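Chitinase (Paenibacillus sp. FPU-7, PDB 5GZT) probably hydrolyses internal beta-1,4 linkages of chitin and chitodextrins at random, carrying two family 18 glycoside hydrolase domains joined through an immunoglobulin-like domain. Local coordinates at residues B[680-685]-B[742-748]; B[732-738]-B[750-756]; B[984-988]-B[997-1001]; B[1100-1104]-B[1130-1134]. All blocks are in the same frame, centred on the assembly; numbering follows the deposited sequence.

Contacts 1 and 2 both belong to the immunoglobulin-like domain: contact 2 pairs two of its strands, whereas contact 1 joins loops at its border with the first family 18 barrel. Their centres lie about 17 Å apart, and they meet where Leu683 packs on Val738. Contacts 3 and 4 belong to the second barrel, their centres about 16 Å apart; contact 4 includes part of helix 1093-1106, whose Tyr1102 also touches contact 3 through Asp999, Tyr987 and Val986. Contacts 1, 2 and 3 are partly buried and rely largely on backbone hydrogen bonds, pinned by a Glu-Thr pair, serines and a helix cap respectively. Contact 4 lies at the surface, where long charged side chains and a water do the polar work.

Contact 1. Residues B[680-685]-B[742-748]; sequences QGTLKP and AVLEANM
Thr682 and Glu745 meet with their side chains at about a right angle, the carboxylate of Glu745 gripping Thr682 through both oxygens. Thr682 OG1 donates to the syn lone pair of Glu745 OE2 at 2.6 Å, while Thr682 N reaches Glu745 OE1 at 2.9 Å, also on the syn side but 22° out of the carboxylate plane. A bend at chi2 (83°) turns the Glu745 carboxylate back over the loop 680-685. Beside this, Leu744 N binds Thr682 O at 2.9 Å and Lys684 N binds Ala742 O at 3.0 Å, so that Leu683 and Val743 form a single beta bridge. The bridge ties two loops of the immunoglobulin-like domain, one following strand 668-678 and the other following strand 732-738, at the border with the first family 18 barrel. From that barrel, Thr602 bonds Thr682 OG1 and Tyr607 bonds Leu744 O. Aliphatic parts of side chains meet at both ends. Leu744 slants across Lys684, its CD2 3.9 Å from Lys684 CG, and the Lys684 ammonium runs on to a salt bridge with Asp691. At the other end Met748, folded at chi3, lays SD 3.7 Å from Gly681 CA and sets its methyl CE against Gln680 CG.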
loop_
_atom_site.group_PDB
_atom_site.type_symbol
_atom_site.label_atom_id
_atom_site.label_comp_id
_atom_site.label_asym_id
_atom_site.label_seq_id
_atom_site.Cartn_x
_atom_site.Cartn_y
_atom_site.Cartn_z
ATOM N N GLN B 680 -12.654 -7.467 -14.934
ATOM C CA GLN B 680 -11.663 -8.242 -14.178
ATOM C C GLN B 680 -11.041 -9.191 -15.167
ATOM O O GLN B 680 -11.769 -9.877 -15.863
ATOM C CB GLN B 680 -12.309 -8.898 -12.962
ATOM C CG GLN B 680 -11.340 -9.770 -12.218
ATOM C CD GLN B 680 -11.755 -10.095 -10.791
ATOM O OE1 GLN B 680 -12.418 -11.124 -10.543
ATOM N NE2 GLN B 680 -11.313 -9.262 -9.844
ATOM N N GLY B 681 -9.691 -9.176 -15.295
ATOM C CA GLY B 681 -9.031 -9.934 -16.361
ATOM C C GLY B 681 -8.731 -9.032 -17.532
ATOM O O GLY B 681 -9.411 -8.008 -17.716
ATOM N N THR B 682 -7.763 -9.431 -18.357
ATOM C CA THR B 682 -7.284 -8.648 -19.465
ATOM C C THR B 682 -7.217 -9.503 -20.679
ATOM O O THR B 682 -6.408 -10.415 -20.719
ATOM C CB THR B 682 -5.895 -8.055 -19.118
ATOM O OG1 THR B 682 -5.922 -7.489 -17.759
ATOM C CG2 THR B 682 -5.503 -7.047 -20.103
ATOM N N LEU B 683 -7.987 -9.179 -21.737
ATOM C CA LEU B 683 -7.928 -9.931 -22.958
ATOM C C LEU B 683 -6.500 -9.884 -23.563
ATOM O O LEU B 683 -5.802 -8.877 -23.502
ATOM C CB LEU B 683 -8.893 -9.420 -24.036
ATOM C CG LEU B 683 -10.393 -9.316 -23.696
ATOM C CD1 LEU B 683 -11.116 -8.640 -24.827
ATOM C CD2 LEU B 683 -10.893 -10.733 -23.446
ATOM N N LYS B 684 -6.121 -11.015 -24.164
ATOM C CA LYS B 684 -5.065 -11.030 -25.176
ATOM C C LYS B 684 -5.368 -9.918 -26.190
ATOM O O LYS B 684 -6.554 -9.658 -26.554
ATOM C CB LYS B 684 -5.032 -12.360 -25.891
ATOM C CG LYS B 684 -4.637 -13.542 -24.979
ATOM C CD LYS B 684 -4.675 -14.886 -25.731
ATOM C CE LYS B 684 -6.070 -15.392 -25.888
ATOM N NZ LYS B 684 -6.284 -16.525 -26.849
ATOM N N PRO B 685 -4.335 -9.311 -26.715
ATOM C CA PRO B 685 -4.586 -8.271 -27.694
ATOM C C PRO B 685 -5.452 -8.741 -28.865
ATOM O O PRO B 685 -6.226 -7.929 -29.415
ATOM C CB PRO B 685 -3.164 -7.848 -28.134
ATOM C CG PRO B 685 -2.324 -8.197 -26.948
ATOM C CD PRO B 685 -2.927 -9.364 -26.262
ATOM N N ALA B 742 -9.235 -16.611 -22.760
ATOM C CA ALA B 742 -9.228 -15.286 -23.442
ATOM C C ALA B 742 -8.243 -14.325 -22.875
ATOM O O ALA B 742 -7.885 -13.392 -23.565
ATOM C CB ALA B 742 -10.624 -14.632 -23.392
ATOM N N VAL B 743 -7.837 -14.507 -21.610
ATOM C CA VAL B 743 -7.107 -13.451 -20.893
ATOM C C VAL B 743 -5.622 -13.836 -20.727
ATOM O O VAL B 743 -5.240 -14.977 -20.891
ATOM C CB VAL B 743 -7.707 -13.141 -19.518
ATOM C CG1 VAL B 743 -9.162 -12.641 -19.710
ATOM C CG2 VAL B 743 -7.702 -14.365 -18.587
ATOM N N LEU B 744 -4.855 -12.842 -20.347
ATOM C CA LEU B 744 -3.429 -12.861 -20.205
ATOM C C LEU B 744 -3.058 -13.412 -18.840
ATOM O O LEU B 744 -2.015 -13.970 -18.696
ATOM C CB LEU B 744 -2.897 -11.379 -20.336
ATOM C CG LEU B 744 -2.900 -10.845 -21.776
ATOM C CD1 LEU B 744 -2.461 -9.371 -21.873
ATOM C CD2 LEU B 744 -2.050 -11.650 -22.693
ATOM N N GLU B 745 -3.866 -13.144 -17.838
ATOM C CA GLU B 745 -3.620 -13.611 -16.519
ATOM C C GLU B 745 -3.687 -15.128 -16.514
ATOM O O GLU B 745 -4.430 -15.740 -17.283
ATOM C CB GLU B 745 -4.680 -13.073 -15.543
ATOM C CG GLU B 745 -4.598 -11.566 -15.268
ATOM C CD GLU B 745 -5.293 -10.680 -16.340
ATOM O OE1 GLU B 745 -5.743 -11.222 -17.359
ATOM O OE2 GLU B 745 -5.401 -9.458 -16.173
ATOM N N ALA B 746 -2.978 -15.733 -15.623
ATOM C CA ALA B 746 -2.720 -17.200 -15.650
ATOM C C ALA B 746 -3.853 -18.071 -15.141
ATOM O O ALA B 746 -4.166 -19.071 -15.770
ATOM C CB ALA B 746 -1.449 -17.518 -14.832
ATOM N N ASN B 747 -4.447 -17.808 -14.005
ATOM C CA ASN B 747 -5.344 -18.920 -13.530
ATOM C C ASN B 747 -6.772 -18.445 -13.234
ATOM O O ASN B 747 -7.390 -18.866 -12.277
ATOM C CB ASN B 747 -4.746 -19.606 -12.263
ATOM C CG ASN B 747 -3.383 -20.253 -12.524
ATOM O OD1 ASN B 747 -3.259 -21.274 -13.240
ATOM N ND2 ASN B 747 -2.346 -19.645 -11.954
ATOM N N MET B 748 -7.305 -17.601 -14.103
ATOM C CA MET B 748 -8.686 -17.156 -13.939
ATOM C C MET B 748 -9.691 -18.187 -14.418
ATOM O O MET B 748 -9.358 -19.124 -15.116
ATOM C CB MET B 748 -8.856 -15.887 -14.672
ATOM C CG MET B 748 -7.888 -14.856 -14.174
ATOM S SD MET B 748 -8.127 -13.152 -14.727
ATOM C CE MET B 748 -9.637 -12.665 -13.807
#

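Contact 2. Residues B[732-738]-B[750-756]; sequences IDVRVVV and DSAPASV
Ser751 OG joins the two segments and its own chain: it accepts from Val738 N across the pair at 2.9 Å and donates to Ala752 O of the next residue at 2.8 Å. Its chi1 of 72° places the hydroxyl between the backbone N and the carbonyl carbon, where it takes the part of a backbone acceptor just ahead of the regular strand pairing. Ser751 N returns a bond to Val738 O. Further along, Val736 pairs with Ala754 and Val734 with Val756, each as an antiparallel hydrogen-bonded pair, and Arg735 with Ser755 as the non-hydrogen-bonded pair between them. At this middle pair the guanidinium of Arg735 lies flat over Ser755 CB, which sits 3.7 Å above the centre of its plane. Two acceptors hold it at its edge: Asp733 OD2, in a salt bridge with Arg735 NE at 2.7 Å, and Pro753 O, 3.0 Å from Arg735 NH1. The other Asp733 oxygen, OD1, receives the proton of Ser755 OG at 2.5 Å, so one carboxylate steadies both strands. This polar face meets Pro1011 of the second family 18 barrel. On the reverse, Val756 CG2 packs 3.8 Å from Val734 CB, and Val736, Ala754 and Val756 rest on Leu676 of strand 668-678. The hydrogen-bonded strand pair has one apolar face turned to a second layer of strands, consistent with an immunoglobulin-like beta sandwich.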
loop_
_atom_site.group_PDB
_atom_site.type_symbol
_atom_site.label_atom_id
_atom_site.label_comp_id
_atom_site.label_asym_id
_atom_site.label_seq_id
_atom_site.Cartn_x
_atom_site.Cartn_y
_atom_site.Cartn_z
ATOM N N ILE B 732 -34.845 -11.123 -27.369
ATOM C CA ILE B 732 -34.078 -12.321 -27.299
ATOM C C ILE B 732 -32.880 -12.074 -26.387
ATOM O O ILE B 732 -32.095 -11.106 -26.607
ATOM C CB ILE B 732 -33.619 -12.721 -28.691
ATOM C CG1 ILE B 732 -34.859 -12.998 -29.631
ATOM C CG2 ILE B 732 -32.696 -13.960 -28.573
ATOM C CD1 ILE B 732 -34.520 -13.119 -31.078
ATOM N N ASP B 733 -32.735 -12.907 -25.348
ATOM C CA ASP B 733 -31.604 -12.785 -24.451
ATOM C C ASP B 733 -30.375 -13.447 -25.083
ATOM O O ASP B 733 -30.413 -14.588 -25.473
ATOM C CB ASP B 733 -31.919 -13.391 -23.052
ATOM C CG ASP B 733 -30.762 -13.152 -22.035
ATOM O OD1 ASP B 733 -30.189 -11.993 -21.986
ATOM O OD2 ASP B 733 -30.464 -14.091 -21.280
ATOM N N VAL B 734 -29.286 -12.711 -25.195
ATOM C CA VAL B 734 -28.014 -13.205 -25.721
ATOM C C VAL B 734 -26.995 -13.284 -24.566
ATOM O O VAL B 734 -26.909 -12.352 -23.796
ATOM C CB VAL B 734 -27.505 -12.280 -26.861
ATOM C CG1 VAL B 734 -26.180 -12.778 -27.434
ATOM C CG2 VAL B 734 -28.511 -12.252 -27.964
ATOM N N ARG B 735 -26.307 -14.412 -24.382
ATOM C CA ARG B 735 -25.450 -14.598 -23.238
ATOM C C ARG B 735 -24.012 -14.840 -23.771
ATOM O O ARG B 735 -23.820 -15.669 -24.633
ATOM C CB ARG B 735 -25.908 -15.814 -22.390
ATOM C CG ARG B 735 -27.232 -15.617 -21.702
ATOM C CD ARG B 735 -27.001 -14.770 -20.501
ATOM N NE ARG B 735 -28.213 -14.394 -19.839
ATOM C CZ ARG B 735 -28.319 -13.936 -18.603
ATOM N NH1 ARG B 735 -27.271 -13.820 -17.804
ATOM N NH2 ARG B 735 -29.513 -13.654 -18.119
ATOM N N VAL B 736 -23.026 -14.165 -23.176
ATOM C CA VAL B 736 -21.638 -14.151 -23.638
ATOM C C VAL B 736 -20.753 -14.607 -22.505
ATOM O O VAL B 736 -20.724 -14.000 -21.458
ATOM C CB VAL B 736 -21.192 -12.717 -24.066
ATOM C CG1 VAL B 736 -19.763 -12.747 -24.624
ATOM C CG2 VAL B 736 -22.150 -12.251 -25.173
ATOM N N VAL B 737 -20.059 -15.724 -22.678
ATOM C CA VAL B 737 -19.132 -16.108 -21.637
ATOM C C VAL B 737 -17.711 -15.840 -22.181
ATOM O O VAL B 737 -17.410 -16.250 -23.280
ATOM C CB VAL B 737 -19.245 -17.612 -21.325
ATOM C CG1 VAL B 737 -18.076 -18.043 -20.463
ATOM C CG2 VAL B 737 -20.634 -17.940 -20.663
ATOM N N VAL B 738 -16.892 -15.159 -21.381
ATOM C CA VAL B 738 -15.501 -14.916 -21.696
ATOM C C VAL B 738 -14.665 -15.965 -20.997
ATOM O O VAL B 738 -14.603 -16.017 -19.753
ATOM C CB VAL B 738 -15.073 -13.513 -21.224
ATOM C CG1 VAL B 738 -13.655 -13.191 -21.677
ATOM C CG2 VAL B 738 -15.976 -12.483 -21.819
ATOM N N ASP B 750 -13.768 -18.852 -16.090
ATOM C CA ASP B 750 -14.728 -18.258 -17.060
ATOM C C ASP B 750 -15.582 -17.183 -16.428
ATOM O O ASP B 750 -15.890 -17.245 -15.274
ATOM C CB ASP B 750 -15.655 -19.340 -17.591
ATOM C CG ASP B 750 -14.940 -20.393 -18.393
ATOM O OD1 ASP B 750 -13.739 -20.306 -18.651
ATOM O OD2 ASP B 750 -15.614 -21.331 -18.774
ATOM N N SER B 751 -15.931 -16.162 -17.161
ATOM C CA SER B 751 -16.855 -15.160 -16.623
ATOM C C SER B 751 -18.246 -15.808 -16.512
ATOM O O SER B 751 -18.528 -16.817 -17.125
ATOM C CB SER B 751 -17.017 -13.922 -17.593
ATOM O OG SER B 751 -17.782 -14.343 -18.758
ATOM N N ALA B 752 -19.103 -15.183 -15.730
ATOM C CA ALA B 752 -20.493 -15.539 -15.731
ATOM C C ALA B 752 -21.034 -15.141 -17.075
ATOM O O ALA B 752 -20.401 -14.292 -17.777
ATOM C CB ALA B 752 -21.232 -14.772 -14.603
ATOM N N PRO B 753 -22.147 -15.755 -17.491
ATOM C CA PRO B 753 -22.745 -15.441 -18.785
ATOM C C PRO B 753 -23.363 -14.045 -18.791
ATOM O O PRO B 753 -24.336 -13.754 -18.128
ATOM C CB PRO B 753 -23.754 -16.529 -19.009
ATOM C CG PRO B 753 -23.655 -17.443 -17.865
ATOM C CD PRO B 753 -22.954 -16.773 -16.763
ATOM N N ALA B 754 -22.754 -13.176 -19.547
ATOM C CA ALA B 754 -23.201 -11.774 -19.592
ATOM C C ALA B 754 -24.390 -11.663 -20.501
ATOM O O ALA B 754 -24.317 -12.085 -21.615
ATOM C CB ALA B 754 -22.104 -10.940 -20.198
ATOM N N SER B 755 -25.428 -10.987 -20.052
ATOM C CA SER B 755 -26.619 -10.733 -20.831
ATOM C C SER B 755 -26.581 -9.418 -21.673
ATOM O O SER B 755 -26.318 -8.338 -21.157
ATOM C CB SER B 755 -27.758 -10.555 -19.814
ATOM O OG SER B 755 -29.011 -10.325 -20.485
ATOM N N VAL B 756 -26.840 -9.554 -22.967
ATOM C CA VAL B 756 -27.131 -8.441 -23.871
ATOM C C VAL B 756 -28.431 -8.883 -24.662
ATOM O O VAL B 756 -28.989 -9.989 -24.379
ATOM C CB VAL B 756 -25.971 -8.142 -24.802
ATOM C CG1 VAL B 756 -24.810 -7.601 -23.938
ATOM C CG2 VAL B 756 -25.522 -9.378 -25.481
#

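Contact 3. Residues B[984-988]-B[997-1001]; sequences ASVYT and SADSV
Two loop carbonyls take the first N-H groups of a helix: Ser985 O accepts from Ala998 N at 3.0 Å, in its carbonyl plane, and Val986 O from Asp999 N at 2.9 Å, almost head-on (C=O...N 164°). Ser997 OG adds a side-chain link, donating to Thr988 OG1 at 2.9 Å. Around this shell the Ala998 methyl lies against Val986 O and CA, and Asp999 CB comes obliquely to Tyr987 CD1 at 3.7 Å. Ser997 is the N-cap and makes a capping box with Ser1000: Ser997 OG accepts from Ser1000 N at 3.1 Å, and Ser1000 OG from Ser997 N at 2.9 Å. Because Ser997 OG thus accepts inside the helix and donates outside it, the cap also anchors Thr988, whose hydroxyl is bonded in addition to Asp995 O. A water between Thr988 N and Asp999 OD2 gives the carboxylate a further hold on the loop. The Asp999 chi1 of -178° sends the carboxylate out to this water and to Tyr1102, whose OH bonds OD1. In the second family 18 barrel the contact fastens the last part of the long loop after strand 964-967 to the start of helix 998-1007, with helix 1093-1106 alongside supplying Tyr1102 to Asp999 and Tyr1098 and Lys1099 to Val986.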
loop_
_atom_site.group_PDB
_atom_site.type_symbol
_atom_site.label_atom_id
_atom_site.label_comp_id
_atom_site.label_asym_id
_atom_site.label_seq_id
_atom_site.Cartn_x
_atom_site.Cartn_y
_atom_site.Cartn_z
ATOM N N ALA B 984 -31.332 9.484 -6.898
ATOM C CA ALA B 984 -31.738 8.857 -8.134
ATOM C C ALA B 984 -30.663 8.809 -9.226
ATOM O O ALA B 984 -30.978 8.665 -10.418
ATOM C CB ALA B 984 -32.938 9.595 -8.663
ATOM N N SER B 985 -29.387 8.889 -8.851
ATOM C CA SER B 985 -28.353 9.087 -9.883
ATOM C C SER B 985 -28.200 7.888 -10.804
ATOM O O SER B 985 -28.138 6.732 -10.328
ATOM C CB SER B 985 -27.003 9.376 -9.244
ATOM O OG SER B 985 -26.614 8.357 -8.357
ATOM N N VAL B 986 -28.064 8.156 -12.097
ATOM C CA VAL B 986 -27.856 7.106 -13.064
ATOM C C VAL B 986 -26.497 6.400 -12.962
ATOM O O VAL B 986 -26.497 5.138 -13.018
ATOM C CB VAL B 986 -28.249 7.525 -14.467
ATOM C CG1 VAL B 986 -27.742 8.907 -14.828
ATOM C CG2 VAL B 986 -27.834 6.488 -15.499
ATOM N N TYR B 987 -25.400 7.130 -12.681
ATOM C CA TYR B 987 -24.126 6.522 -12.274
ATOM C C TYR B 987 -23.700 6.902 -10.863
ATOM O O TYR B 987 -24.246 7.840 -10.236
ATOM C CB TYR B 987 -23.015 6.830 -13.318
ATOM C CG TYR B 987 -23.357 6.425 -14.771
ATOM C CD1 TYR B 987 -23.122 5.148 -15.277
ATOM C CD2 TYR B 987 -23.844 7.337 -15.628
ATOM C CE1 TYR B 987 -23.427 4.810 -16.639
ATOM C CE2 TYR B 987 -24.169 7.016 -16.928
ATOM C CZ TYR B 987 -23.975 5.759 -17.433
ATOM O OH TYR B 987 -24.366 5.549 -18.798
ATOM N N THR B 988 -22.825 6.080 -10.297
ATOM C CA THR B 988 -22.393 6.308 -8.929
ATOM C C THR B 988 -21.327 7.444 -9.034
ATOM O O THR B 988 -20.353 7.318 -9.822
ATOM C CB THR B 988 -21.705 5.068 -8.346
ATOM O OG1 THR B 988 -22.615 3.972 -8.205
ATOM C CG2 THR B 988 -21.148 5.404 -6.960
ATOM N N SER B 997 -26.495 3.712 -7.573
ATOM C CA SER B 997 -26.958 4.322 -8.805
ATOM C C SER B 997 -27.767 3.332 -9.582
ATOM O O SER B 997 -27.699 2.149 -9.310
ATOM C CB SER B 997 -25.737 4.795 -9.636
ATOM O OG SER B 997 -24.897 3.725 -9.915
ATOM N N ALA B 998 -28.392 3.791 -10.644
ATOM C CA ALA B 998 -29.040 2.886 -11.585
ATOM C C ALA B 998 -28.048 1.842 -12.070
ATOM O O ALA B 998 -28.366 0.667 -12.152
ATOM C CB ALA B 998 -29.618 3.630 -12.759
ATOM N N ASP B 999 -26.849 2.290 -12.444
ATOM C CA ASP B 999 -25.780 1.422 -12.937
ATOM C C ASP B 999 -25.461 0.386 -11.930
ATOM O O ASP B 999 -25.422 -0.823 -12.280
ATOM C CB ASP B 999 -24.521 2.288 -13.325
ATOM C CG ASP B 999 -23.402 1.468 -13.885
ATOM O OD1 ASP B 999 -23.653 0.656 -14.798
ATOM O OD2 ASP B 999 -22.283 1.548 -13.337
ATOM N N SER B 1000 -25.212 0.776 -10.673
ATOM C CA SER B 1000 -24.808 -0.191 -9.671
ATOM C C SER B 1000 -25.951 -1.147 -9.355
ATOM O O SER B 1000 -25.711 -2.377 -9.255
ATOM C CB SER B 1000 -24.350 0.437 -8.353
ATOM O OG SER B 1000 -25.407 1.001 -7.612
ATOM N N VAL B 1001 -27.161 -0.619 -9.282
ATOM C CA VAL B 1001 -28.335 -1.501 -8.965
ATOM C C VAL B 1001 -28.650 -2.506 -10.069
ATOM O O VAL B 1001 -28.776 -3.737 -9.869
ATOM C CB VAL B 1001 -29.569 -0.631 -8.677
ATOM C CG1 VAL B 1001 -30.788 -1.500 -8.461
ATOM C CG2 VAL B 1001 -29.349 0.166 -7.457
HETATM O O HOH W 1 -21.697 3.534 -11.597
#

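Contact 4. Residues B[1100-1104]-B[1130-1134]; sequences AEYAK and NELKA
Ala1100 turns its methyl onto the side chains of two residues of the neighbouring helix: CB lies 3.6 Å from Glu1131 CG and 3.8 Å from Leu1132 CD2. With so small a residue at the closest point, the alpha carbons of Ala1100 and Leu1132 come within 6.1 Å. One helical turn on, Lys1104 reaches across obliquely. Its aliphatic part passes Leu1132, Lys1104 CD standing 4.0 Å from Leu1132 CD2, and a bend at chi3 (68°) brings the ammonium to Glu1131. There Lys1104 NZ makes two bonds, to Glu1131 OE2 at 2.8 Å, in a salt bridge, and to Glu1131 O at 2.7 Å. The carboxylate is approached from above its plane, 59° out of it. The carbonyl belongs to the last turn of helix 1123-1133, so the positive charge probably also complements the negative end of that helix dipole. On its other flank Glu1131 OE2 faces a like charge, Glu1101 OE1, 4.3 Å away. A water donates to both oxygens and, with Lys1104, probably eases their repulsion. Beneath these charged groups Leu1132 and Ala1103 both rest on Val1111 of strand 1110-1114. Helix 1093-1106 leads into that strand and helix 1123-1133 follows it, an arrangement typical of neighbouring outer helices at the closing end of a family 18 TIM barrel.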
loop_
_atom_site.group_PDB
_atom_site.type_symbol
_atom_site.label_atom_id
_atom_site.label_comp_id
_atom_site.label_asym_id
_atom_site.label_seq_id
_atom_site.Cartn_x
_atom_site.Cartn_y
_atom_site.Cartn_z
ATOM N N ALA B 1100 -32.378 6.926 -20.145
ATOM C CA ALA B 1100 -32.875 6.402 -21.370
ATOM C C ALA B 1100 -31.756 5.880 -22.306
ATOM O O ALA B 1100 -31.841 4.796 -22.932
ATOM C CB ALA B 1100 -33.704 7.435 -22.069
ATOM N N GLU B 1101 -30.658 6.639 -22.321
ATOM C CA GLU B 1101 -29.477 6.251 -23.017
ATOM C C GLU B 1101 -28.861 5.008 -22.421
ATOM O O GLU B 1101 -28.457 4.155 -23.166
ATOM C CB GLU B 1101 -28.441 7.400 -22.992
ATOM C CG GLU B 1101 -27.166 7.058 -23.755
ATOM C CD GLU B 1101 -26.261 8.274 -23.908
ATOM O OE1 GLU B 1101 -25.956 8.661 -25.028
ATOM O OE2 GLU B 1101 -25.917 8.820 -22.900
ATOM N N TYR B 1102 -28.801 4.943 -21.090
ATOM C CA TYR B 1102 -28.376 3.772 -20.363
ATOM C C TYR B 1102 -29.214 2.566 -20.772
ATOM O O TYR B 1102 -28.688 1.549 -21.148
ATOM C CB TYR B 1102 -28.432 4.034 -18.842
ATOM C CG TYR B 1102 -27.775 2.941 -18.010
ATOM C CD1 TYR B 1102 -26.381 2.950 -17.773
ATOM C CD2 TYR B 1102 -28.502 1.865 -17.518
ATOM C CE1 TYR B 1102 -25.807 1.912 -17.055
ATOM C CE2 TYR B 1102 -27.932 0.868 -16.772
ATOM C CZ TYR B 1102 -26.583 0.879 -16.545
ATOM O OH TYR B 1102 -25.973 -0.176 -15.896
ATOM N N ALA B 1103 -30.551 2.693 -20.761
ATOM C CA ALA B 1103 -31.452 1.605 -21.223
ATOM C C ALA B 1103 -31.105 1.077 -22.610
ATOM O O ALA B 1103 -30.987 -0.130 -22.824
ATOM C CB ALA B 1103 -32.877 2.082 -21.177
ATOM N N LYS B 1104 -30.925 1.970 -23.554
ATOM C CA LYS B 1104 -30.586 1.591 -24.932
ATOM C C LYS B 1104 -29.224 0.914 -25.022
ATOM O O LYS B 1104 -29.121 -0.129 -25.655
ATOM C CB LYS B 1104 -30.544 2.815 -25.823
ATOM C CG LYS B 1104 -31.918 3.345 -26.181
ATOM C CD LYS B 1104 -31.911 4.818 -26.466
ATOM C CE LYS B 1104 -31.173 5.121 -27.725
ATOM N NZ LYS B 1104 -31.148 6.585 -27.985
ATOM N N ASN B 1130 -37.907 11.376 -26.298
ATOM C CA ASN B 1130 -37.061 11.796 -27.424
ATOM C C ASN B 1130 -35.793 10.978 -27.466
ATOM O O ASN B 1130 -35.340 10.629 -28.524
ATOM C CB ASN B 1130 -36.731 13.312 -27.354
ATOM C CG ASN B 1130 -37.947 14.186 -27.569
ATOM O OD1 ASN B 1130 -38.991 13.772 -28.102
ATOM N ND2 ASN B 1130 -37.826 15.438 -27.106
ATOM N N GLU B 1131 -35.206 10.665 -26.330
ATOM C CA GLU B 1131 -33.965 9.871 -26.321
ATOM C C GLU B 1131 -34.260 8.446 -26.755
ATOM O O GLU B 1131 -33.508 7.865 -27.574
ATOM C CB GLU B 1131 -33.303 9.885 -24.947
ATOM C CG GLU B 1131 -32.069 8.990 -24.862
ATOM C CD GLU B 1131 -30.967 9.444 -25.869
ATOM O OE1 GLU B 1131 -31.002 10.665 -26.237
ATOM O OE2 GLU B 1131 -30.096 8.606 -26.273
ATOM N N LEU B 1132 -35.396 7.868 -26.314
ATOM C CA LEU B 1132 -35.682 6.458 -26.760
ATOM C C LEU B 1132 -35.971 6.355 -28.230
ATOM O O LEU B 1132 -35.812 5.267 -28.827
ATOM C CB LEU B 1132 -36.882 5.842 -26.013
ATOM C CG LEU B 1132 -36.577 5.627 -24.538
ATOM C CD1 LEU B 1132 -37.812 4.984 -23.923
ATOM C CD2 LEU B 1132 -35.308 4.800 -24.263
ATOM N N LYS B 1133 -36.515 7.403 -28.824
ATOM C CA LYS B 1133 -36.715 7.372 -30.278
ATOM C C LYS B 1133 -35.449 7.578 -31.068
ATOM O O LYS B 1133 -35.305 6.970 -32.114
ATOM C CB LYS B 1133 -37.668 8.435 -30.727
ATOM C CG LYS B 1133 -39.131 8.117 -30.406
ATOM C CD LYS B 1133 -39.587 6.706 -30.819
ATOM C CE LYS B 1133 -41.045 6.464 -30.505
ATOM N NZ LYS B 1133 -41.354 5.038 -30.795
ATOM N N ALA B 1134 -34.571 8.467 -30.588
ATOM C CA ALA B 1134 -33.339 8.882 -31.297
ATOM C C ALA B 1134 -32.449 7.717 -31.845
ATOM O O ALA B 1134 -31.679 7.870 -32.823
ATOM C CB ALA B 1134 -32.545 9.793 -30.379
HETATM O O HOH W 2 -27.563 8.578 -27.017
#